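Local structure of insecticidal protein (Brevibacillus laterosporus, 7ML9) at residues R33-E38 with G255-F260; A221-I226 with V240-V245; T26-R31 with H144-G149. The protein is an insecticidal toxin active against the western corn rootworm that probably kills by forming a beta-barrel pore in target membranes. All coordinates share one frame; numbering follows the deposited sequence. Where two conformers were deposited one is given.

Contact 1 of 3, residues R33-E38 with G255-F260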
# COMPACT_ATOMS: atom_id res chain seq x y z
N ARG A 33 -5.89 24.10 9.83
CA ARG A 33 -5.95 25.28 10.69
C ARG A 33 -4.68 26.11 10.58
O ARG A 33 -4.74 27.35 10.57
CB ARG A 33 -6.18 24.86 12.14
CG ARG A 33 -7.56 24.26 12.43
CD ARG A 33 -7.58 23.84 13.90
NE ARG A 33 -8.75 23.00 14.19
CZ ARG A 33 -9.07 22.57 15.40
NH1 ARG A 33 -8.33 22.91 16.45
NH2 ARG A 33 -10.15 21.81 15.56
N ASP A 34 -3.52 25.46 10.48
CA ASP A 34 -2.28 26.20 10.28
C ASP A 34 -2.25 26.85 8.91
O ASP A 34 -1.72 27.96 8.76
CB ASP A 34 -1.06 25.31 10.48
CG ASP A 34 0.26 26.07 10.31
OD1 ASP A 34 0.71 26.72 11.28
OD2 ASP A 34 0.83 26.04 9.20
N LEU A 35 -2.82 26.19 7.90
CA LEU A 35 -2.95 26.81 6.58
C LEU A 35 -3.68 28.15 6.67
O LEU A 35 -3.26 29.14 6.05
CB LEU A 35 -3.69 25.86 5.64
CG LEU A 35 -3.92 26.32 4.20
CD1 LEU A 35 -2.56 26.44 3.51
CD2 LEU A 35 -4.84 25.33 3.46
N ALA A 36 -4.80 28.19 7.42
CA ALA A 36 -5.51 29.47 7.60
C ALA A 36 -4.63 30.49 8.32
O ALA A 36 -4.58 31.66 7.92
CB ALA A 36 -6.82 29.26 8.37
N ARG A 37 -3.92 30.07 9.36
CA ARG A 37 -3.02 30.98 10.07
C ARG A 37 -1.89 31.49 9.17
O ARG A 37 -1.46 32.64 9.31
CB ARG A 37 -2.44 30.29 11.31
CG ARG A 37 -3.50 29.88 12.35
CD ARG A 37 -2.90 29.01 13.45
NE ARG A 37 -3.96 28.53 14.34
CZ ARG A 37 -4.17 27.25 14.65
NH1 ARG A 37 -3.37 26.30 14.17
NH2 ARG A 37 -5.18 26.94 15.47
N GLU A 38 -1.39 30.65 8.26
CA GLU A 38 -0.32 31.09 7.36
C GLU A 38 -0.79 32.19 6.43
O GLU A 38 -0.11 33.21 6.26
CB GLU A 38 0.22 29.92 6.52
CG GLU A 38 0.80 28.79 7.32
CD GLU A 38 2.24 29.04 7.72
OE1 GLU A 38 2.80 30.08 7.29
OE2 GLU A 38 2.81 28.19 8.44
N GLY A 255 4.58 28.31 4.96
CA GLY A 255 4.35 27.05 5.63
C GLY A 255 4.75 25.85 4.79
O GLY A 255 4.97 25.93 3.58
N ASP A 256 4.85 24.70 5.47
CA ASP A 256 5.26 23.43 4.85
C ASP A 256 4.02 22.58 4.62
O ASP A 256 3.46 22.01 5.56
CB ASP A 256 6.26 22.71 5.75
CG ASP A 256 6.79 21.41 5.13
OD1 ASP A 256 6.45 21.10 3.97
OD2 ASP A 256 7.53 20.68 5.83
N PHE A 257 3.57 22.51 3.37
CA PHE A 257 2.44 21.66 3.04
C PHE A 257 2.82 20.69 1.93
O PHE A 257 2.08 20.53 0.95
CB PHE A 257 1.23 22.52 2.66
CG PHE A 257 0.79 23.42 3.78
CD1 PHE A 257 0.05 22.90 4.82
CD2 PHE A 257 1.21 24.75 3.83
CE1 PHE A 257 -0.32 23.71 5.90
CE2 PHE A 257 0.85 25.56 4.90
CZ PHE A 257 0.09 25.03 5.94
N ARG A 258 3.98 20.05 2.08
CA ARG A 258 4.57 19.28 0.98
C ARG A 258 3.70 18.10 0.57
O ARG A 258 3.76 17.66 -0.59
CB ARG A 258 5.97 18.80 1.36
CG ARG A 258 7.05 19.82 1.04
CD ARG A 258 8.43 19.31 1.42
NE ARG A 258 8.74 19.61 2.81
CZ ARG A 258 9.56 18.89 3.57
NH1 ARG A 258 10.18 17.83 3.07
NH2 ARG A 258 9.77 19.25 4.83
N ASN A 259 2.90 17.55 1.47
CA ASN A 259 2.07 16.40 1.13
C ASN A 259 0.61 16.79 0.89
O ASN A 259 -0.28 15.94 0.98
CB ASN A 259 2.18 15.31 2.21
CG ASN A 259 1.66 15.75 3.57
OD1 ASN A 259 1.81 16.90 3.96
ND2 ASN A 259 1.06 14.81 4.30
N PHE A 260 0.36 18.05 0.55
CA PHE A 260 -0.96 18.54 0.17
C PHE A 260 -0.90 19.04 -1.26
O PHE A 260 0.11 19.57 -1.71
CB PHE A 260 -1.44 19.70 1.06
CG PHE A 260 -1.74 19.32 2.49
CD1 PHE A 260 -0.71 19.02 3.37
CD2 PHE A 260 -3.04 19.29 2.96
CE1 PHE A 260 -0.98 18.69 4.69
CE2 PHE A 260 -3.32 18.96 4.29
CZ PHE A 260 -2.29 18.65 5.15
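Torsions on both sides bring Leu-35 and Phe-257 together. In Leu-35, chi1 (-179°) sends CG away from the backbone N, and chi2 (66°) then turns the CD1 methyl over the ring. In Phe-257, CG lies opposite the carbonyl carbon (chi1 -61°), and the ring reaches from its loop to the helix. CD1 of Leu-35 sits over one face of the ring, 4.0 Å from the Phe-257 ring centroid and somewhat toward the rim, in a CH-pi contact. The ring also presses on the helix backbone: Phe-257 CZ is 3.6 Å from Leu-35 CA. At the ring edge, near its plane, comes the aliphatic part of Glu-38, whose CG is 4.0 Å from Phe-257 CE2. Past CG the Glu-38 chain bends, turning its carboxylate perpendicular to the ring and over Gly-255, with OE2 3.4 Å from Gly-255 CA. Glycine suits this place because it presents no CB to the carboxylate and readily adopts the positive phi found here. Phenylalanine suits the middle because it offers a broad face to the leucine methyl and a CH edge to the glutamate's CG. The loop is braced from within: Asp-256 OD1 accepts from the backbone N of Arg-258 in an Asx turn, while the Arg-258 guanidinium grips the same carboxylate side-on through NE and NH2. Asp-34, a residue of the sodium site, borders the ring in the conformer given, and its charge is probably eased by the ion. With no hydrogen bond joining the two segments, the contact rests on van der Waals and CH-pi packing.

Contact 2 of 3, residues A221-I226 with V240-V245; sequences ANVGGI and VNIGAV
Val-240 enters the contact through its backbone, for its CB points away from residues 221-226: its N lies 3.5 Å from CG2 of Ile-226, a methyl set against the incoming strand. Next comes Asn-241, which forms an antiparallel, non-hydrogen-bonded pair with Ile-226. Their side chains share one face of the sheet, and Ile-226 CD1 rests 3.7 Å from Asn-241 CA. The same CA offers a CH to the carbonyl of Gly-225. Asn-241 is also the N-cap of the helix that follows. With CG placed between the backbone N and the carbonyl carbon (chi1 66°), its side chain turns back to cap the helix (Ala-244 N to Asn-241 OD1, 2.8 Å), a task well suited to a short amide. Ile-242 starts the helix yet remains tied to the strand, since its N donates to Gly-225 O at 3.0 Å, from above the carbonyl plane. Its CG1 takes the same cramped position between N and carbonyl carbon, which sends the chain over the backbone of Gly-224 and Gly-225. CD1 ends 3.5 Å from Val-223 O and 4.1 Å from Val-223 CG2, the two side chains meeting at about a right angle. Glycine suits position 225 because, at its backbone angles (phi 162°, psi 169°), a CB would press on the carbonyl O of Gly-224. Beyond Ile-242 the helix rises from the strand, and the N of Val-245 bonds back to the O of Asn-241. This junction, where the beta hairpin of strands 201-229 and 238-241 passes into helix 242-252, is packed between sheet and helix: Val-223 and Ile-242 both meet Val-267 of strand 266-289 and Leu-32 of helix 28-48, while Val-245 touches Leu-35 and Asp-39 of that helix.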
# COMPACT_ATOMS: atom_id res chain seq x y z
N ALA A 221 -6.39 11.20 0.50
CA ALA A 221 -7.73 11.60 0.90
C ALA A 221 -8.01 12.96 0.28
O ALA A 221 -7.15 13.84 0.28
CB ALA A 221 -7.86 11.64 2.43
N ASN A 222 -9.21 13.11 -0.28
CA ASN A 222 -9.68 14.39 -0.79
C ASN A 222 -10.57 14.99 0.29
O ASN A 222 -11.56 14.37 0.70
CB ASN A 222 -10.46 14.18 -2.10
CG ASN A 222 -10.98 15.48 -2.69
OD1 ASN A 222 -11.71 16.24 -2.04
ND2 ASN A 222 -10.64 15.73 -3.95
N VAL A 223 -10.19 16.17 0.79
CA VAL A 223 -10.91 16.79 1.90
C VAL A 223 -11.34 18.20 1.52
O VAL A 223 -10.65 18.90 0.76
CB VAL A 223 -10.07 16.81 3.20
CG1 VAL A 223 -9.51 15.43 3.53
CG2 VAL A 223 -8.94 17.79 3.10
N GLY A 224 -12.49 18.62 2.05
CA GLY A 224 -13.06 19.92 1.77
C GLY A 224 -13.08 20.78 3.03
O GLY A 224 -12.85 20.30 4.14
N GLY A 225 -13.30 22.07 2.84
CA GLY A 225 -13.33 22.97 3.97
C GLY A 225 -13.17 24.42 3.56
O GLY A 225 -12.84 24.73 2.41
N ILE A 226 -13.41 25.30 4.54
CA ILE A 226 -13.36 26.75 4.39
C ILE A 226 -12.40 27.28 5.45
O ILE A 226 -12.60 27.01 6.65
CB ILE A 226 -14.74 27.40 4.57
CG1 ILE A 226 -15.78 26.85 3.59
CG2 ILE A 226 -14.63 28.93 4.45
CD1 ILE A 226 -15.42 27.09 2.14
N VAL A 240 -12.49 31.37 3.02
CA VAL A 240 -12.21 31.02 1.63
C VAL A 240 -11.91 29.52 1.57
O VAL A 240 -11.27 28.99 2.48
CB VAL A 240 -11.03 31.84 1.07
CG1 VAL A 240 -10.68 31.37 -0.35
CG2 VAL A 240 -11.36 33.36 1.05
N ASN A 241 -12.36 28.85 0.51
CA ASN A 241 -12.16 27.41 0.37
C ASN A 241 -10.68 27.04 0.46
O ASN A 241 -9.79 27.79 0.04
CB ASN A 241 -12.75 26.90 -0.96
CG ASN A 241 -12.01 27.44 -2.20
OD1 ASN A 241 -10.97 26.92 -2.60
ND2 ASN A 241 -12.57 28.46 -2.83
N ILE A 242 -10.41 25.86 1.03
CA ILE A 242 -9.03 25.51 1.35
C ILE A 242 -8.21 25.30 0.09
O ILE A 242 -6.99 25.49 0.11
CB ILE A 242 -8.97 24.26 2.27
CG1 ILE A 242 -9.84 23.14 1.71
CG2 ILE A 242 -9.37 24.60 3.71
CD1 ILE A 242 -9.63 21.78 2.48
N GLY A 243 -8.84 24.90 -1.02
CA GLY A 243 -8.07 24.70 -2.24
C GLY A 243 -7.40 25.98 -2.72
O GLY A 243 -6.23 25.98 -3.11
N ALA A 244 -8.14 27.09 -2.67
CA ALA A 244 -7.56 28.37 -3.07
C ALA A 244 -6.54 28.86 -2.06
O ALA A 244 -5.50 29.40 -2.44
CB ALA A 244 -8.67 29.41 -3.26
N VAL A 245 -6.82 28.68 -0.77
CA VAL A 245 -5.86 29.11 0.24
C VAL A 245 -4.58 28.30 0.14
O VAL A 245 -3.48 28.84 0.24
CB VAL A 245 -6.49 29.05 1.64
CG1 VAL A 245 -5.44 29.39 2.72
CG2 VAL A 245 -7.71 29.99 1.72

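Contact 3 of 3, residues T26-R31 with H144-G149. With NA (sodium ion), chain F.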
# COMPACT_ATOMS: atom_id res chain seq x y z
N THR A 26 0.13 12.75 9.89
CA THR A 26 -0.27 14.11 9.59
C THR A 26 -1.65 14.33 10.20
O THR A 26 -2.60 13.62 9.87
CB THR A 26 -0.31 14.36 8.09
OG1 THR A 26 1.01 14.21 7.55
CG2 THR A 26 -0.84 15.77 7.79
N ASP A 27 -1.74 15.29 11.12
CA ASP A 27 -3.02 15.69 11.70
C ASP A 27 -3.65 16.66 10.71
O ASP A 27 -3.33 17.85 10.71
CB ASP A 27 -2.82 16.31 13.08
CG ASP A 27 -4.13 16.72 13.76
OD1 ASP A 27 -5.15 16.97 13.08
OD2 ASP A 27 -4.13 16.81 14.99
N VAL A 28 -4.52 16.14 9.84
CA VAL A 28 -4.97 16.90 8.69
C VAL A 28 -5.75 18.14 9.12
O VAL A 28 -5.55 19.24 8.59
CB VAL A 28 -5.79 15.99 7.76
CG1 VAL A 28 -6.43 16.82 6.64
CG2 VAL A 28 -4.88 14.87 7.17
N GLN A 29 -6.66 17.99 10.09
CA GLN A 29 -7.44 19.16 10.52
C GLN A 29 -6.55 20.25 11.11
O GLN A 29 -6.73 21.44 10.82
CB GLN A 29 -8.50 18.73 11.53
CG GLN A 29 -9.65 18.00 10.89
CD GLN A 29 -10.59 17.45 11.93
OE1 GLN A 29 -10.43 16.33 12.41
NE2 GLN A 29 -11.57 18.26 12.32
N GLU A 30 -5.57 19.87 11.95
CA GLU A 30 -4.69 20.87 12.53
C GLU A 30 -3.82 21.53 11.46
O GLU A 30 -3.57 22.74 11.53
CB GLU A 30 -3.82 20.25 13.63
CG GLU A 30 -2.85 21.26 14.26
CD GLU A 30 -3.56 22.47 14.90
OE1 GLU A 30 -2.92 23.55 15.00
OE2 GLU A 30 -4.74 22.36 15.31
N ARG A 31 -3.38 20.77 10.45
CA ARG A 31 -2.61 21.39 9.37
C ARG A 31 -3.46 22.35 8.54
O ARG A 31 -2.94 23.38 8.07
CB ARG A 31 -1.96 20.33 8.48
CG ARG A 31 -0.86 19.52 9.16
CD ARG A 31 0.25 20.38 9.80
NE ARG A 31 1.01 21.15 8.81
CZ ARG A 31 1.68 22.27 9.09
NH1 ARG A 31 1.69 22.75 10.33
NH2 ARG A 31 2.34 22.91 8.13
N HIS A 144 3.12 6.35 6.89
CA HIS A 144 2.83 7.78 7.03
C HIS A 144 1.32 7.90 7.07
O HIS A 144 0.67 7.93 6.02
CB HIS A 144 3.42 8.59 5.88
CG HIS A 144 4.91 8.59 5.82
ND1 HIS A 144 5.65 7.44 5.63
CD2 HIS A 144 5.80 9.60 5.89
CE1 HIS A 144 6.94 7.75 5.60
NE2 HIS A 144 7.05 9.06 5.76
N GLY A 145 0.76 7.96 8.28
CA GLY A 145 -0.68 7.94 8.44
C GLY A 145 -1.32 9.31 8.25
O GLY A 145 -0.66 10.35 8.29
N LEU A 146 -2.63 9.30 8.02
CA LEU A 146 -3.43 10.51 7.91
C LEU A 146 -4.49 10.47 9.00
O LEU A 146 -5.35 9.58 9.00
CB LEU A 146 -4.06 10.64 6.51
CG LEU A 146 -3.12 10.74 5.30
CD1 LEU A 146 -3.90 10.64 3.98
CD2 LEU A 146 -2.30 12.00 5.32
N LYS A 147 -4.40 11.40 9.95
CA LYS A 147 -5.42 11.55 10.99
C LYS A 147 -6.50 12.47 10.45
O LYS A 147 -6.30 13.69 10.35
CB LYS A 147 -4.81 12.09 12.27
CG LYS A 147 -5.82 12.20 13.41
CD LYS A 147 -5.14 12.44 14.75
CE LYS A 147 -6.10 13.12 15.71
NZ LYS A 147 -5.67 12.93 17.13
N LEU A 148 -7.64 11.90 10.08
CA LEU A 148 -8.68 12.63 9.37
C LEU A 148 -9.90 12.94 10.23
O LEU A 148 -10.80 13.63 9.75
CB LEU A 148 -9.11 11.84 8.13
CG LEU A 148 -8.03 11.77 7.05
CD1 LEU A 148 -8.27 10.57 6.13
CD2 LEU A 148 -8.01 13.08 6.25
N GLY A 149 -9.93 12.48 11.48
CA GLY A 149 -11.07 12.72 12.35
C GLY A 149 -12.18 11.71 12.22
O GLY A 149 -13.22 11.85 12.88
NA NA F . -0.04 23.67 14.33
O HOH W 1 1.72 11.50 7.07
O HOH W 2 -7.37 15.54 11.64
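Val-28 packs against the end of strand 130-147 with every carbon of its side chain. CB lies 3.5 Å from Lys-147 O, the carbonyl that also accepts the N-H of Val-28 in its own plane. From CB, CG1 departs opposite the backbone N (chi1 173°) and brushes Leu-148 CD2 at 4.1 Å. The other branch, CG2, comes closer to the same methyl, 3.7 Å from Leu-148 CD2, and reaches toward the end of Leu-146 as well. A beta-branched residue suits this spot, where both its methyls face one leucine methyl. Before it, the backbones pair in parallel: Thr-26 N donates to Gly-145 O at 3.0 Å, and Lys-147 N to Thr-26 O at 2.9 Å. A water joins Thr-26 OG1 to the carbonyl O of Gly-145, giving the hydroxyl a partner beside the pairing. Asp-27 then ends the strand and caps the helix (Glu-30 N to Asp-27 OD1, 3.1 Å) in a nearly straight bond (168°) that arrives from above the carboxylate plane. Lys-147 lies extended on the same face as Asp-27, and the opposite charges, 4.7 Å apart between Lys-147 NZ and Asp-27 OD2, may attract one another weakly, though not in contact. In the first turn of the helix, Glu-30 OE1 binds the sodium ion at 3.0 Å and also meets Arg-37, while Asp-34 belongs to the same metal site. The whole is a short parallel strand passing through an Asp N-cap into helix 28-48, set against the long sheet of an elongated toxin of the epsilon-toxin type.

From the N terminus, residues 26-31 open contact 3 and residues 33-38 open contact 1, both on helix 28-48. The loop of contact 3 closes at 144-149, whereas contact 1 waits until 255-260, so the two cross. Contact 2, from 221-226 to 240-245, follows contact 3 in series and is nested within contact 1. The first helix is thus tied both to the end of strand 130-147 and to the loop after helix 242-252, while contact 2 fixes the start of that helix to strand 201-229. Leu-148 meets Val-223 between contacts 3 and 2.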